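Local coordinates for unknown protein (Galdieria sulphuraria, PDB 2NYI), which is of unknown function but carries tandem ACT domains, a fold that in many relatives binds small regulatory ligands such as amino acids, at residues S9-D14 with G71-T76. Numbering follows the deposited sequence.
Sequences SVAGSD and GFQIST
Phe72 has CG anti to its carbonyl carbon (chi1 -77°), which lays the ring along the C-terminal end of strand 4-13. Val10 has CG1 anti to the backbone N (chi1 177°), which sends that methyl to the ring at an oblique angle, 3.8 Å from Phe72 CD1. The ring then runs on past the backbone. Phe72 CD1 lies 3.6 Å from Gly12 CA, and Phe72 CZ reaches 3.5 Å from Ser13 O. Gly12 has no CB, and the ring lies where one would point. An alanine in place of Phe72 would lose the ring and would probably open a gap beside Val10 CG1 and the backbone of Gly12 and Ser13.

The strands run antiparallel. Ser9 with Ser75 and Ala11 with Gln73 are hydrogen-bonded pairs, each with two backbone bonds. Ala11 N to Gln73 O and Gln73 N to Ala11 O are both 2.8 Å. Val10 and Ile74 form the non-hydrogen-bonded pair between them, with Val10 CG2 4.3 Å from Ile74 CG1. On the other face, Ala11 CB sits 3.8 Å from Gln73 NE2. Ser9 and Ser75 share that face, and Ser9 OG is hydrogen-bonded to Asp44 OD2 of the second subunit.

This joins the first and last strands of the N-terminal βαββαβ ACT domain. Strand 44-53 flanks strand 4-13 on its other edge. The Val10 and Ile74 face packs under the helices, with Val10 on Phe22 and Ile74 on Leu65, while Phe72 touches Ile18 at the start of helix 18-28.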
loop_
_atom_site.group_PDB
_atom_site.type_symbol
_atom_site.label_atom_id
_atom_site.label_comp_id
_atom_site.label_asym_id
_atom_site.label_seq_id
_atom_site.Cartn_x
_atom_site.Cartn_y
_atom_site.Cartn_z
ATOM N N SER A 9 11.992 0.169 -2.739
ATOM C CA SER A 9 10.793 -0.615 -3.060
ATOM C C SER A 9 11.108 -2.090 -2.888
ATOM O O SER A 9 12.176 -2.552 -3.311
ATOM C CB SER A 9 10.361 -0.362 -4.514
ATOM O OG SER A 9 9.724 0.907 -4.641
ATOM N N VAL A 10 10.182 -2.826 -2.276
ATOM C CA VAL A 10 10.339 -4.262 -2.040
ATOM C C VAL A 10 9.045 -4.920 -2.507
ATOM O O VAL A 10 7.940 -4.473 -2.136
ATOM C CB VAL A 10 10.546 -4.558 -0.526
ATOM C CG1 VAL A 10 10.639 -6.092 -0.238
ATOM C CG2 VAL A 10 11.762 -3.815 0.028
ATOM N N ALA A 11 9.170 -5.986 -3.284
ATOM C CA ALA A 11 8.007 -6.770 -3.682
ATOM C C ALA A 11 8.356 -8.249 -3.738
ATOM O O ALA A 11 9.470 -8.633 -4.139
ATOM C CB ALA A 11 7.499 -6.295 -5.056
ATOM N N GLY A 12 7.407 -9.077 -3.329
ATOM C CA GLY A 12 7.587 -10.530 -3.354
ATOM C C GLY A 12 6.362 -11.233 -2.816
ATOM O O GLY A 12 5.324 -10.604 -2.576
ATOM N N SER A 13 6.458 -12.548 -2.670
ATOM C CA SER A 13 5.354 -13.321 -2.096
ATOM C C SER A 13 5.292 -13.096 -0.601
ATOM O O SER A 13 6.324 -13.086 0.091
ATOM C CB SER A 13 5.515 -14.817 -2.389
ATOM O OG SER A 13 5.639 -15.014 -3.784
ATOM N N ASP A 14 4.079 -12.914 -0.097
ATOM C CA ASP A 14 3.861 -12.637 1.320
ATOM C C ASP A 14 4.207 -13.827 2.218
ATOM O O ASP A 14 3.978 -15.014 1.875
ATOM C CB ASP A 14 2.421 -12.191 1.562
ATOM C CG ASP A 14 2.222 -11.579 2.940
ATOM O OD1 ASP A 14 3.152 -10.901 3.438
ATOM O OD2 ASP A 14 1.139 -11.770 3.527
ATOM N N GLY A 71 15.376 -13.561 -2.885
ATOM C CA GLY A 71 14.190 -13.808 -3.710
ATOM C C GLY A 71 13.286 -12.602 -3.961
ATOM O O GLY A 71 12.570 -12.577 -4.974
ATOM N N PHE A 72 13.311 -11.614 -3.058
ATOM C CA PHE A 72 12.483 -10.405 -3.189
ATOM C C PHE A 72 13.023 -9.481 -4.259
ATOM O O PHE A 72 14.230 -9.459 -4.524
ATOM C CB PHE A 72 12.333 -9.675 -1.846
ATOM C CG PHE A 72 11.345 -10.329 -0.933
ATOM C CD1 PHE A 72 10.058 -9.823 -0.814
ATOM C CD2 PHE A 72 11.680 -11.482 -0.236
ATOM C CE1 PHE A 72 9.122 -10.447 0.012
ATOM C CE2 PHE A 72 10.756 -12.118 0.605
ATOM C CZ PHE A 72 9.463 -11.609 0.708
ATOM N N GLN A 73 12.116 -8.773 -4.914
ATOM C CA GLN A 73 12.460 -7.758 -5.899
ATOM C C GLN A 73 12.651 -6.447 -5.131
ATOM O O GLN A 73 11.686 -5.903 -4.574
ATOM C CB GLN A 73 11.299 -7.645 -6.898
ATOM C CG GLN A 73 11.318 -6.461 -7.845
ATOM C CD GLN A 73 10.051 -6.413 -8.713
ATOM O OE1 GLN A 73 9.903 -7.225 -9.631
ATOM N NE2 GLN A 73 9.133 -5.464 -8.418
ATOM N N ILE A 74 13.892 -5.951 -5.114
ATOM C CA ILE A 74 14.278 -4.811 -4.285
ATOM C C ILE A 74 14.994 -3.772 -5.148
ATOM O O ILE A 74 15.863 -4.130 -5.955
ATOM C CB ILE A 74 15.231 -5.240 -3.136
ATOM C CG1 ILE A 74 14.551 -6.245 -2.196
ATOM C CG2 ILE A 74 15.744 -4.016 -2.325
ATOM C CD1 ILE A 74 15.542 -7.017 -1.345
ATOM N N SER A 75 14.650 -2.501 -4.963
ATOM C CA SER A 75 15.402 -1.417 -5.627
ATOM C C SER A 75 15.636 -0.294 -4.632
ATOM O O SER A 75 14.845 -0.104 -3.709
ATOM C CB SER A 75 14.684 -0.911 -6.885
ATOM O OG SER A 75 13.465 -0.261 -6.559
ATOM N N THR A 76 16.752 0.411 -4.807
ATOM C CA THR A 76 17.133 1.509 -3.934
ATOM C C THR A 76 17.622 2.625 -4.861
ATOM O O THR A 76 18.449 2.366 -5.740
ATOM C CB THR A 76 18.310 1.090 -2.974
ATOM O OG1 THR A 76 17.927 -0.044 -2.185
ATOM C CG2 THR A 76 18.697 2.232 -2.022
#